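PDB 3FNR: arginine--tRNA ligase from Campylobacter jejuni, which catalyses the ATP-dependent joining of L-arginine to tRNA(Arg), giving arginyl-tRNA(Arg), AMP and diphosphate. Local coordinates for residues E129-S132 against S138-D141; K186-Y189 against K194-L197; S200-E205 against A256-G261; Y342-I347 against S438-F443; H411-E416 against N426-L431. The protein carries 1 engineered substitution. All coordinates share one frame; numbering follows the deposited sequence.

From the N terminus, contact 1 comes first and closes the short loop between helices 113-126 and 136-157. Contact 2 follows, pairing the strands of the hairpin 188-191/194-197. Contact 3 opens just after it and spans about fifty residues, bringing the loop after this hairpin to the end of helix 250-258. Contacts 2 and 3 touch: Phe259 packs on Gly187 and Leu197. All three lie in the catalytic domain. Contact 4, in the helical anticodon-binding domain, closes a much longer loop between helices 336-353 and 425-445, and contact 5 nests within that loop, tying helix 398-416 to helix 425-445. Arg346 connects these two contacts through Asn415 and His411.

Contact 1: residues E129-S132 against S138-D141; sequences EFFS and SLAD
The Phe130 ring presents its edge to the helix start, with Ser138 CB and Leu139 CG both lying near the ring plane, while Phe126 stacks against the same ring. Phe131 also meets Leu139 at a ring edge, near its own plane. The closest approach to Ser138 is Phe130 CZ to Ser138 CB, 4.0 Å, and the neighbouring ring atom, Phe130 CE2, lies 4.2 Å from Leu139 CG. Leu139 thus serves both aromatics with different atoms: its branch point faces Phe130, and its CD1 methyl comes within 4.0 Å of Phe131 CE2, the two side chains meeting at about a right angle. Phe130 reaches across because its CG is anti to the backbone N (chi1 -173°). Phe131, with CG beside its backbone N, packs on Ala122 and Phe123 of helix 113-126 and on Leu91 and Val94 of helix 80-98. The carbonyl O of Phe130 is held twice, by Ser132 N at 2.9 Å and by Asn135 ND2. The contact fastens a helix-loop-helix connection, with Phe131 centring an inverse gamma turn in the loop, in a helical part of the catalytic domain that follows strand 69-76 and precedes strand 165-167 in the chain, two parallel neighbours in the central sheet.

Contact 2: residues K186-Y189 against K194-L197; sequences KGIY and KIWL
Tyr189 lays one face of its ring over the CB of Trp196. This CH-pi contact puts Trp196 CB 3.8 Å from the Tyr189 ring centroid, 22° off the normal and displaced toward the rim. The indole runs on beyond the phenol: the phenol and the five-membered indole ring lie within 5° of parallel, but with centroids 5.3 Å apart they are offset with little overlap. Tyr189 is brought over its partner by a chi1 of 64°, which sets CG between the backbone N and the carbonyl carbon. The same two residues form an antiparallel hydrogen-bonded pair, Tyr189 N to Trp196 O at 3.1 Å and Trp196 N to Tyr189 O at 2.8 Å, the latter almost straight. Ile188 and Leu197 make the next, non-hydrogen-bonded pair, and Ile188 CA approaches Trp196 O at 3.2 Å in a CA-H...O contact. Ile188 CB also meets Ile195 CG2 at 4.2 Å. The polar ends of the aromatics are held by Asp207, which bonds Tyr189 OH, and by Gln191 O, which bonds Trp196 NE1. Strand 194-197 is the middle one of a three-stranded antiparallel sheet, flanked by 188-191 and 208-211, and Ile188 packs on Leu182 and Lys183 of helix 175-184.

Contact 3: residues S200-E205 against A256-G261; sequences SQKGDE and AMEFLG
Glu258, whose carboxylate OE1 is hydrogen-bonded to Ser264 OG, offers its aliphatic base to Lys202: Glu258 CB lies 3.9 Å from both Lys202 CG and Lys202 CE. The two chains meet at about a right angle, and although their charges are opposite, Lys202 NZ remains 5.8 Å from Glu258 OE2, so any attraction is a longer-range one. The lysine bends at chi2 (87°), and the bend carries its middle over the neighbouring aromatic. Lys202 CD sits above one face of Phe259, 4.0 Å from the ring centroid and 21° off the normal, a CH-pi contact offset toward the rim. Lys202 NZ continues past the ring, 4.1 Å from Phe259 CE1. At the ring edge, near its plane, Gln201 OE1 approaches Phe259 CZ at 4.3 Å.

Phe259 is the first residue to leave helical geometry after helix 250-258. The helix ends in a Schellman motif with Gly261, of positive phi, as its C-prime residue: Gly261 N bonds Glu258 O at 3.2 Å, and Phe262 N bonds Met257 O. The polypeptide from Ser200 to Glu205 belongs to the loop between strands 194-197 and 208-211, which thus rests on the helix terminus. Further along this loop, Asp204 OD1 is gripped by Arg208 NE in a salt bridge and by Ser199 OG. The Phe259 ring also packs on Leu182 of helix 175-184.

Contact 4: residues Y342-I347 against S438-F443; sequences YAHARI and SIKTAF
Helices 342-347 and 438-443 run roughly antiparallel, their N-to-C directions 140° apart and their local axes 10.3 Å apart at closest approach, with His344 and Ile439 as the nearest backbone positions (CA to CA 6.8 Å). They are parts of the longer helices 336-353 and 425-445, which belong to the all-helical DALR anticodon-binding domain, and the contact is buried helix-to-helix packing in that bundle. Ile439 carries most of it by dividing its two branches between successive residues of the opposing helix. Its CD1 methyl, at the end of the longer branch, meets Ala343 CB at 3.8 Å, where the small alanine lets the isoleucine come close to the helix backbone: the same Ile439 CD1 is 4.0 Å from His344 N. The CG2 methyl, anti to the backbone N of Ile439, turns instead to the histidine and lies 3.9 Å from His344 CB. The same methyl is 4.1 Å from His344 CD2, and the two side chains run side by side with opposed directions.

His344 is extended toward the partner helix, its CG anti to the backbone N (chi1 -171°), so that the imidazole reaches beyond Ile439 to the base of Lys440. The lysine bends at chi3 and chi4, and its NZ ends 6.6 Å from His344 NE2. Around the contact, Ile340 covers Ile439 from one helical turn before Ala343, and Ile347 packs on Phe432, Val435 and Ala436. The two imidazole nitrogens have different surroundings: ND1 is hydrogen-bonded to Lys451 O, whereas His344 NE2 faces the aliphatic Lys440 CB at 4.1 Å.

Contact 5: residues H411-E416 against N426-L431; sequences HKFYNE and NDLLKL. With SO4 (sulfate ion), chain D.
Apolar packing joins the helices through one aromatic and two leucine methyls: Phe413 touches both Leu428 and Leu431, which stand about one turn apart in segment 426-431. Leu428 CD2 comes to the edge of the Phe413 ring, in its plane, with Leu428 CD2 to Phe413 CZ at 3.7 Å. Leu431 also uses its CD2 methyl, 3.8 Å from Phe413 CE1, and approaches from the opposite direction to the phenylalanine. The CE1-CZ edge is thus shared by both leucines. Extension of Phe413 from its helix, with CG anti to the backbone N (chi1 -176°), brings this edge to the partner helix.

The polar interaction is made by the following residue, which points to a different partner. Tyr414 OH donates a hydrogen bond to O2 of a sulfate ion at 2.6 Å, the oxygen lying near the plane of the ring at its edge. The ion, probably from the crystallisation liquor, is also bound by the backbone N atoms of Val419 and Val420 and by Lys353 NZ, an anion site built from amide groups and one likely positive charge.

Helix 371-381 flanks the apolar cluster: Leu376 touches both Phe413 and Leu431, and Leu377 touches Leu431. Toward helix 336-353, Tyr414 packs on Val350 and Leu429 on Phe351, so helices 398-416 and 425-445 are bridged by neighbouring helices of the anticodon-binding bundle as well as by their own contact.

Contact 1: residues E129-S132 against S138-D141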
# COMPACT_ATOMS: atom_id res chain seq x y z
N GLU A 129 -39.14 8.12 10.83
CA GLU A 129 -40.09 7.78 9.77
C GLU A 129 -39.49 6.95 8.63
O GLU A 129 -40.16 6.07 8.08
CB GLU A 129 -40.67 9.07 9.18
CG GLU A 129 -40.83 10.22 10.18
CD GLU A 129 -40.81 11.59 9.52
OE1 GLU A 129 -39.97 12.43 9.92
OE2 GLU A 129 -41.63 11.84 8.60
N PHE A 130 -38.21 7.18 8.39
CA PHE A 130 -37.50 6.67 7.23
C PHE A 130 -37.26 5.18 7.31
O PHE A 130 -37.18 4.49 6.34
CB PHE A 130 -36.18 7.38 7.16
CG PHE A 130 -35.40 7.09 5.94
CD1 PHE A 130 -35.73 7.66 4.75
CD2 PHE A 130 -34.30 6.29 5.99
CE1 PHE A 130 -35.01 7.41 3.64
CE2 PHE A 130 -33.59 6.05 4.88
CZ PHE A 130 -33.94 6.61 3.71
N PHE A 131 -37.14 4.70 8.52
CA PHE A 131 -36.60 3.37 8.77
C PHE A 131 -37.58 2.21 8.58
O PHE A 131 -38.10 1.63 9.54
CB PHE A 131 -35.86 3.33 10.11
CG PHE A 131 -34.64 4.19 10.12
CD1 PHE A 131 -34.70 5.49 10.62
CD2 PHE A 131 -33.45 3.73 9.57
CE1 PHE A 131 -33.57 6.31 10.60
CE2 PHE A 131 -32.32 4.54 9.55
CZ PHE A 131 -32.38 5.83 10.07
N SER A 132 -37.81 1.88 7.31
CA SER A 132 -38.59 0.72 6.91
C SER A 132 -37.86 -0.01 5.78
O SER A 132 -36.93 0.55 5.18
CB SER A 132 -40.00 1.13 6.46
OG SER A 132 -39.96 2.13 5.45
N SER A 138 -31.84 3.07 -0.36
CA SER A 138 -31.57 4.50 -0.15
C SER A 138 -30.60 4.69 1.02
O SER A 138 -29.76 5.60 0.99
CB SER A 138 -32.86 5.27 0.11
OG SER A 138 -33.67 5.32 -1.05
N LEU A 139 -30.74 3.83 2.03
CA LEU A 139 -29.90 3.85 3.23
C LEU A 139 -28.50 3.33 2.88
O LEU A 139 -27.50 3.92 3.28
CB LEU A 139 -30.52 2.98 4.33
CG LEU A 139 -30.51 3.40 5.81
CD1 LEU A 139 -30.73 2.17 6.68
CD2 LEU A 139 -29.24 4.14 6.24
N ALA A 140 -28.47 2.23 2.12
CA ALA A 140 -27.23 1.61 1.65
C ALA A 140 -26.38 2.53 0.78
O ALA A 140 -25.16 2.54 0.93
CB ALA A 140 -27.54 0.32 0.92
N ASP A 141 -27.01 3.30 -0.11
CA ASP A 141 -26.30 4.27 -0.95
C ASP A 141 -25.63 5.36 -0.12
O ASP A 141 -24.47 5.73 -0.38
CB ASP A 141 -27.25 4.93 -1.96
CG ASP A 141 -27.68 3.99 -3.07
OD1 ASP A 141 -27.04 2.93 -3.26
OD2 ASP A 141 -28.66 4.32 -3.77

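Contact 2: residues K186-Y189 against K194-L197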
# COMPACT_ATOMS: atom_id res chain seq x y z
N LYS A 186 -13.52 -15.68 -30.24
CA LYS A 186 -14.09 -17.03 -30.03
C LYS A 186 -13.96 -17.51 -28.59
O LYS A 186 -13.76 -18.70 -28.33
CB LYS A 186 -13.51 -18.05 -31.03
CG LYS A 186 -13.76 -17.74 -32.50
CD LYS A 186 -12.93 -18.65 -33.38
CE LYS A 186 -13.23 -18.46 -34.86
NZ LYS A 186 -12.45 -19.43 -35.70
N GLY A 187 -14.10 -16.58 -27.65
CA GLY A 187 -13.88 -16.87 -26.25
C GLY A 187 -15.10 -17.27 -25.47
O GLY A 187 -14.99 -17.66 -24.31
N ILE A 188 -16.27 -17.15 -26.08
CA ILE A 188 -17.52 -17.47 -25.39
C ILE A 188 -18.40 -18.43 -26.18
O ILE A 188 -18.32 -18.48 -27.41
CB ILE A 188 -18.36 -16.21 -25.03
CG1 ILE A 188 -18.64 -15.35 -26.26
CG2 ILE A 188 -17.70 -15.43 -23.89
CD1 ILE A 188 -19.71 -14.30 -26.06
N TYR A 189 -19.22 -19.18 -25.45
CA TYR A 189 -20.17 -20.12 -26.03
C TYR A 189 -21.34 -20.35 -25.09
O TYR A 189 -21.21 -20.17 -23.88
CB TYR A 189 -19.48 -21.46 -26.35
CG TYR A 189 -18.96 -22.21 -25.14
CD1 TYR A 189 -19.79 -23.10 -24.43
CD2 TYR A 189 -17.65 -22.07 -24.70
CE1 TYR A 189 -19.33 -23.80 -23.33
CE2 TYR A 189 -17.17 -22.77 -23.60
CZ TYR A 189 -18.01 -23.64 -22.92
OH TYR A 189 -17.56 -24.34 -21.83
N LYS A 194 -26.59 -21.04 -20.28
CA LYS A 194 -25.58 -20.14 -19.73
C LYS A 194 -24.57 -19.76 -20.79
O LYS A 194 -24.32 -20.53 -21.71
CB LYS A 194 -24.85 -20.80 -18.56
CG LYS A 194 -25.72 -21.11 -17.34
CD LYS A 194 -25.00 -22.08 -16.42
CE LYS A 194 -25.93 -22.67 -15.38
NZ LYS A 194 -25.26 -23.74 -14.59
N ILE A 195 -23.99 -18.58 -20.64
CA ILE A 195 -22.87 -18.17 -21.47
C ILE A 195 -21.58 -18.41 -20.68
O ILE A 195 -21.45 -17.94 -19.54
CB ILE A 195 -23.02 -16.69 -21.91
CG1 ILE A 195 -24.23 -16.56 -22.85
CG2 ILE A 195 -21.75 -16.18 -22.58
CD1 ILE A 195 -24.87 -15.19 -22.85
N TRP A 196 -20.66 -19.15 -21.29
CA TRP A 196 -19.41 -19.57 -20.66
C TRP A 196 -18.21 -18.92 -21.34
O TRP A 196 -18.26 -18.63 -22.52
CB TRP A 196 -19.25 -21.09 -20.77
CG TRP A 196 -20.29 -21.90 -20.05
CD1 TRP A 196 -21.58 -22.11 -20.44
CD2 TRP A 196 -20.11 -22.65 -18.84
NE1 TRP A 196 -22.23 -22.92 -19.53
CE2 TRP A 196 -21.35 -23.27 -18.54
CE3 TRP A 196 -19.03 -22.85 -17.97
CZ2 TRP A 196 -21.53 -24.07 -17.41
CZ3 TRP A 196 -19.21 -23.66 -16.85
CH2 TRP A 196 -20.46 -24.26 -16.58
N LEU A 197 -17.15 -18.70 -20.57
CA LEU A 197 -15.83 -18.36 -21.13
C LEU A 197 -15.03 -19.64 -21.33
O LEU A 197 -14.91 -20.46 -20.43
CB LEU A 197 -15.07 -17.40 -20.19
CG LEU A 197 -13.61 -17.04 -20.51
CD1 LEU A 197 -13.49 -15.92 -21.54
CD2 LEU A 197 -12.89 -16.65 -19.23

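Contact 3: residues S200-E205 against A256-G261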
# COMPACT_ATOMS: atom_id res chain seq x y z
N SER A 200 -10.31 -22.77 -20.47
CA SER A 200 -9.46 -23.97 -20.54
C SER A 200 -8.74 -24.12 -21.89
O SER A 200 -7.79 -24.91 -22.00
CB SER A 200 -10.27 -25.22 -20.23
OG SER A 200 -11.28 -25.40 -21.20
N GLN A 201 -9.17 -23.38 -22.91
CA GLN A 201 -8.47 -23.30 -24.19
C GLN A 201 -7.25 -22.38 -24.10
O GLN A 201 -6.46 -22.29 -25.05
CB GLN A 201 -9.41 -22.80 -25.30
CG GLN A 201 -10.63 -23.70 -25.57
CD GLN A 201 -11.46 -23.25 -26.77
OE1 GLN A 201 -11.04 -22.41 -27.57
NE2 GLN A 201 -12.66 -23.82 -26.91
N LYS A 202 -7.10 -21.71 -22.96
CA LYS A 202 -6.02 -20.77 -22.69
C LYS A 202 -5.32 -21.04 -21.35
O LYS A 202 -4.78 -20.12 -20.73
CB LYS A 202 -6.55 -19.33 -22.74
CG LYS A 202 -5.97 -18.45 -23.84
CD LYS A 202 -6.72 -18.57 -25.15
CE LYS A 202 -6.03 -17.75 -26.22
NZ LYS A 202 -6.42 -18.14 -27.60
N GLY A 203 -5.34 -22.29 -20.90
CA GLY A 203 -4.54 -22.71 -19.75
C GLY A 203 -5.19 -22.68 -18.38
O GLY A 203 -4.52 -22.93 -17.37
N ASP A 204 -6.47 -22.36 -18.32
CA ASP A 204 -7.21 -22.44 -17.06
C ASP A 204 -7.57 -23.91 -16.82
O ASP A 204 -7.57 -24.71 -17.76
CB ASP A 204 -8.45 -21.54 -17.13
CG ASP A 204 -9.17 -21.40 -15.80
OD1 ASP A 204 -10.33 -20.94 -15.82
OD2 ASP A 204 -8.61 -21.74 -14.74
N GLU A 205 -7.84 -24.26 -15.56
CA GLU A 205 -8.26 -25.59 -15.16
C GLU A 205 -9.54 -26.04 -15.88
O GLU A 205 -9.58 -27.12 -16.47
CB GLU A 205 -8.46 -25.62 -13.64
CG GLU A 205 -9.20 -26.85 -13.09
CD GLU A 205 -9.68 -26.67 -11.64
OE1 GLU A 205 -10.03 -27.69 -11.01
OE2 GLU A 205 -9.71 -25.52 -11.15
N ALA A 256 -9.03 -14.61 -20.05
CA ALA A 256 -9.99 -13.58 -20.45
C ALA A 256 -9.32 -12.46 -21.22
O ALA A 256 -9.84 -12.02 -22.25
CB ALA A 256 -10.68 -13.03 -19.22
N MET A 257 -8.15 -12.02 -20.74
CA MET A 257 -7.40 -10.95 -21.40
C MET A 257 -6.88 -11.37 -22.78
O MET A 257 -6.86 -10.56 -23.71
CB MET A 257 -6.26 -10.41 -20.51
CG MET A 257 -6.71 -9.78 -19.17
SD MET A 257 -7.93 -8.45 -19.30
CE MET A 257 -9.43 -9.34 -18.89
N GLU A 258 -6.50 -12.64 -22.92
CA GLU A 258 -6.08 -13.16 -24.22
C GLU A 258 -7.25 -13.18 -25.19
O GLU A 258 -7.10 -12.87 -26.37
CB GLU A 258 -5.48 -14.57 -24.08
CG GLU A 258 -4.12 -14.63 -23.38
CD GLU A 258 -2.97 -14.02 -24.18
OE1 GLU A 258 -1.95 -13.63 -23.55
OE2 GLU A 258 -3.06 -13.93 -25.42
N PHE A 259 -8.44 -13.51 -24.67
CA PHE A 259 -9.67 -13.52 -25.46
C PHE A 259 -10.25 -12.11 -25.69
O PHE A 259 -11.37 -11.98 -26.18
CB PHE A 259 -10.73 -14.39 -24.78
CG PHE A 259 -10.61 -15.87 -25.07
CD1 PHE A 259 -10.41 -16.34 -26.37
CD2 PHE A 259 -10.75 -16.79 -24.05
CE1 PHE A 259 -10.33 -17.70 -26.63
CE2 PHE A 259 -10.67 -18.15 -24.29
CZ PHE A 259 -10.46 -18.61 -25.59
N LEU A 260 -9.50 -11.08 -25.31
CA LEU A 260 -9.90 -9.70 -25.58
C LEU A 260 -8.86 -9.02 -26.46
O LEU A 260 -8.93 -7.81 -26.72
CB LEU A 260 -10.12 -8.92 -24.28
CG LEU A 260 -11.36 -9.25 -23.43
CD1 LEU A 260 -11.25 -8.64 -22.05
CD2 LEU A 260 -12.63 -8.76 -24.09
N GLY A 261 -7.89 -9.81 -26.92
CA GLY A 261 -6.87 -9.32 -27.83
C GLY A 261 -5.64 -8.80 -27.11
O GLY A 261 -4.69 -8.35 -27.76

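Contact 4: residues Y342-I347 against S438-F443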
# COMPACT_ATOMS: atom_id res chain seq x y z
N TYR A 342 16.90 7.33 15.14
CA TYR A 342 17.94 7.72 16.08
C TYR A 342 19.23 8.13 15.36
O TYR A 342 19.86 9.11 15.75
CB TYR A 342 18.22 6.62 17.12
CG TYR A 342 19.09 7.07 18.27
CD1 TYR A 342 18.92 8.33 18.85
CD2 TYR A 342 20.08 6.24 18.79
CE1 TYR A 342 19.72 8.76 19.89
CE2 TYR A 342 20.89 6.66 19.84
CZ TYR A 342 20.70 7.92 20.39
OH TYR A 342 21.49 8.35 21.43
N ALA A 343 19.58 7.40 14.30
CA ALA A 343 20.72 7.76 13.45
C ALA A 343 20.56 9.16 12.87
O ALA A 343 21.47 9.99 12.98
CB ALA A 343 20.88 6.74 12.34
N HIS A 344 19.38 9.42 12.30
CA HIS A 344 19.05 10.71 11.71
C HIS A 344 19.07 11.85 12.74
O HIS A 344 19.63 12.92 12.47
CB HIS A 344 17.68 10.63 11.02
CG HIS A 344 17.35 11.83 10.20
ND1 HIS A 344 16.64 12.90 10.71
CD2 HIS A 344 17.64 12.15 8.92
CE1 HIS A 344 16.51 13.83 9.77
NE2 HIS A 344 17.11 13.39 8.68
N ALA A 345 18.48 11.60 13.91
CA ALA A 345 18.43 12.57 15.01
C ALA A 345 19.82 12.85 15.60
O ALA A 345 20.13 13.99 15.96
CB ALA A 345 17.49 12.09 16.10
N ARG A 346 20.65 11.81 15.70
CA ARG A 346 22.01 11.92 16.19
C ARG A 346 22.85 12.86 15.31
O ARG A 346 23.65 13.65 15.82
CB ARG A 346 22.65 10.53 16.29
CG ARG A 346 23.60 10.38 17.45
CD ARG A 346 23.30 9.20 18.34
NE ARG A 346 23.90 7.94 17.89
CZ ARG A 346 25.14 7.53 18.20
NH1 ARG A 346 25.95 8.27 18.94
NH2 ARG A 346 25.56 6.36 17.74
N ILE A 347 22.63 12.79 13.99
CA ILE A 347 23.28 13.67 13.02
C ILE A 347 22.81 15.11 13.19
O ILE A 347 23.63 16.04 13.20
CB ILE A 347 23.03 13.21 11.55
CG1 ILE A 347 23.74 11.88 11.31
CG2 ILE A 347 23.54 14.25 10.54
CD1 ILE A 347 23.16 11.02 10.22
N SER A 438 20.17 10.22 2.89
CA SER A 438 19.76 8.88 2.47
C SER A 438 18.66 8.30 3.37
O SER A 438 17.74 7.66 2.88
CB SER A 438 20.95 7.93 2.45
OG SER A 438 21.88 8.35 1.47
N ILE A 439 18.77 8.55 4.68
CA ILE A 439 17.77 8.07 5.63
C ILE A 439 16.42 8.73 5.32
O ILE A 439 15.41 8.04 5.12
CB ILE A 439 18.22 8.29 7.10
CG1 ILE A 439 19.31 7.28 7.46
CG2 ILE A 439 17.05 8.16 8.07
CD1 ILE A 439 19.98 7.52 8.78
N LYS A 440 16.46 10.06 5.20
CA LYS A 440 15.28 10.88 4.91
C LYS A 440 14.62 10.53 3.58
O LYS A 440 13.41 10.34 3.52
CB LYS A 440 15.68 12.37 4.93
CG LYS A 440 14.54 13.32 4.60
CD LYS A 440 14.74 14.65 5.29
CE LYS A 440 15.23 15.70 4.33
NZ LYS A 440 14.07 16.35 3.67
N THR A 441 15.43 10.45 2.52
CA THR A 441 14.95 10.05 1.20
C THR A 441 14.25 8.69 1.23
O THR A 441 13.07 8.61 0.93
CB THR A 441 16.10 10.07 0.16
OG1 THR A 441 16.67 11.39 0.12
CG2 THR A 441 15.59 9.68 -1.23
N ALA A 442 14.97 7.64 1.64
CA ALA A 442 14.43 6.28 1.65
C ALA A 442 13.17 6.17 2.51
O ALA A 442 12.17 5.58 2.08
CB ALA A 442 15.48 5.29 2.10
N PHE A 443 13.24 6.74 3.72
CA PHE A 443 12.09 6.80 4.63
C PHE A 443 10.87 7.46 4.00
O PHE A 443 9.76 6.97 4.18
CB PHE A 443 12.43 7.55 5.92
CG PHE A 443 12.57 6.68 7.13
CD1 PHE A 443 13.00 7.22 8.34
CD2 PHE A 443 12.26 5.32 7.09
CE1 PHE A 443 13.12 6.43 9.48
CE2 PHE A 443 12.38 4.53 8.22
CZ PHE A 443 12.80 5.08 9.42

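Contact 5: residues H411-E416 against N426-L431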
# COMPACT_ATOMS: atom_id res chain seq x y z
N HIS A 411 25.76 4.38 13.33
CA HIS A 411 25.83 4.37 14.78
C HIS A 411 27.20 3.92 15.25
O HIS A 411 27.82 4.59 16.07
CB HIS A 411 24.74 3.48 15.39
CG HIS A 411 23.38 4.13 15.44
ND1 HIS A 411 23.15 5.32 16.09
CD2 HIS A 411 22.19 3.74 14.93
CE1 HIS A 411 21.87 5.64 15.98
NE2 HIS A 411 21.27 4.70 15.28
N LYS A 412 27.67 2.80 14.69
CA LYS A 412 28.96 2.25 15.03
C LYS A 412 30.09 3.22 14.68
O LYS A 412 30.98 3.46 15.49
CB LYS A 412 29.16 0.89 14.35
CG LYS A 412 30.30 0.09 14.95
CD LYS A 412 30.94 -0.86 13.95
CE LYS A 412 31.97 -1.77 14.63
NZ LYS A 412 32.97 -1.01 15.43
N PHE A 413 30.03 3.82 13.49
CA PHE A 413 31.01 4.83 13.10
C PHE A 413 31.07 6.01 14.08
O PHE A 413 32.15 6.38 14.53
CB PHE A 413 30.78 5.34 11.68
CG PHE A 413 31.82 6.32 11.21
CD1 PHE A 413 31.56 7.69 11.22
CD2 PHE A 413 33.06 5.88 10.78
CE1 PHE A 413 32.53 8.59 10.79
CE2 PHE A 413 34.03 6.76 10.34
CZ PHE A 413 33.78 8.11 10.35
N TYR A 414 29.91 6.59 14.39
CA TYR A 414 29.87 7.78 15.24
C TYR A 414 30.28 7.50 16.69
O TYR A 414 30.85 8.37 17.34
CB TYR A 414 28.49 8.45 15.15
CG TYR A 414 28.33 9.75 15.93
CD1 TYR A 414 27.13 10.04 16.55
CD2 TYR A 414 29.36 10.69 16.03
CE1 TYR A 414 26.94 11.20 17.27
CE2 TYR A 414 29.18 11.88 16.76
CZ TYR A 414 27.96 12.12 17.37
OH TYR A 414 27.73 13.26 18.09
N ASN A 415 30.04 6.28 17.16
CA ASN A 415 30.48 5.85 18.47
C ASN A 415 31.99 5.82 18.58
O ASN A 415 32.55 6.05 19.66
CB ASN A 415 29.93 4.46 18.80
CG ASN A 415 28.42 4.47 19.08
OD1 ASN A 415 27.78 5.53 19.13
ND2 ASN A 415 27.86 3.29 19.24
N GLU A 416 32.65 5.53 17.46
CA GLU A 416 34.08 5.30 17.44
C GLU A 416 34.84 6.52 16.94
O GLU A 416 36.08 6.51 16.89
CB GLU A 416 34.44 4.08 16.58
CG GLU A 416 33.75 2.75 16.96
CD GLU A 416 34.01 2.28 18.38
OE1 GLU A 416 33.07 1.72 19.00
OE2 GLU A 416 35.14 2.43 18.89
N ASN A 426 34.57 19.12 9.66
CA ASN A 426 33.81 19.37 8.45
C ASN A 426 33.64 18.16 7.54
O ASN A 426 32.56 17.96 6.99
CB ASN A 426 34.41 20.55 7.68
CG ASN A 426 34.24 21.86 8.42
OD1 ASN A 426 33.62 21.91 9.48
ND2 ASN A 426 34.79 22.94 7.86
N ASP A 427 34.70 17.37 7.39
CA ASP A 427 34.69 16.11 6.63
C ASP A 427 33.67 15.14 7.21
O ASP A 427 32.86 14.56 6.47
CB ASP A 427 36.07 15.46 6.65
CG ASP A 427 36.94 15.86 5.46
OD1 ASP A 427 36.51 16.68 4.63
OD2 ASP A 427 38.06 15.33 5.35
N LEU A 428 33.71 14.98 8.52
CA LEU A 428 32.81 14.08 9.23
C LEU A 428 31.36 14.57 9.19
O LEU A 428 30.45 13.79 8.94
CB LEU A 428 33.27 13.87 10.67
CG LEU A 428 34.64 13.19 10.82
CD1 LEU A 428 35.16 13.31 12.25
CD2 LEU A 428 34.56 11.73 10.40
N LEU A 429 31.17 15.86 9.43
CA LEU A 429 29.84 16.47 9.31
C LEU A 429 29.25 16.31 7.91
O LEU A 429 28.08 15.95 7.78
CB LEU A 429 29.88 17.94 9.72
CG LEU A 429 30.07 18.21 11.22
CD1 LEU A 429 30.19 19.70 11.48
CD2 LEU A 429 28.94 17.61 12.05
N LYS A 430 30.05 16.56 6.87
CA LYS A 430 29.58 16.43 5.49
C LYS A 430 29.18 14.98 5.19
O LYS A 430 28.13 14.74 4.58
CB LYS A 430 30.64 16.90 4.49
CG LYS A 430 30.12 17.05 3.05
CD LYS A 430 31.24 17.37 2.08
CE LYS A 430 30.81 17.21 0.64
NZ LYS A 430 31.85 17.73 -0.30
N LEU A 431 30.00 14.05 5.65
CA LEU A 431 29.67 12.64 5.60
C LEU A 431 28.31 12.42 6.24
O LEU A 431 27.43 11.83 5.62
CB LEU A 431 30.74 11.80 6.32
CG LEU A 431 30.43 10.31 6.46
CD1 LEU A 431 30.26 9.66 5.12
CD2 LEU A 431 31.51 9.59 7.24
S SO4 D . 31.15 14.29 19.41
O1 SO4 D . 31.51 15.48 18.65
O2 SO4 D . 29.69 14.19 19.46
O3 SO4 D . 31.71 13.10 18.79
O4 SO4 D . 31.69 14.40 20.76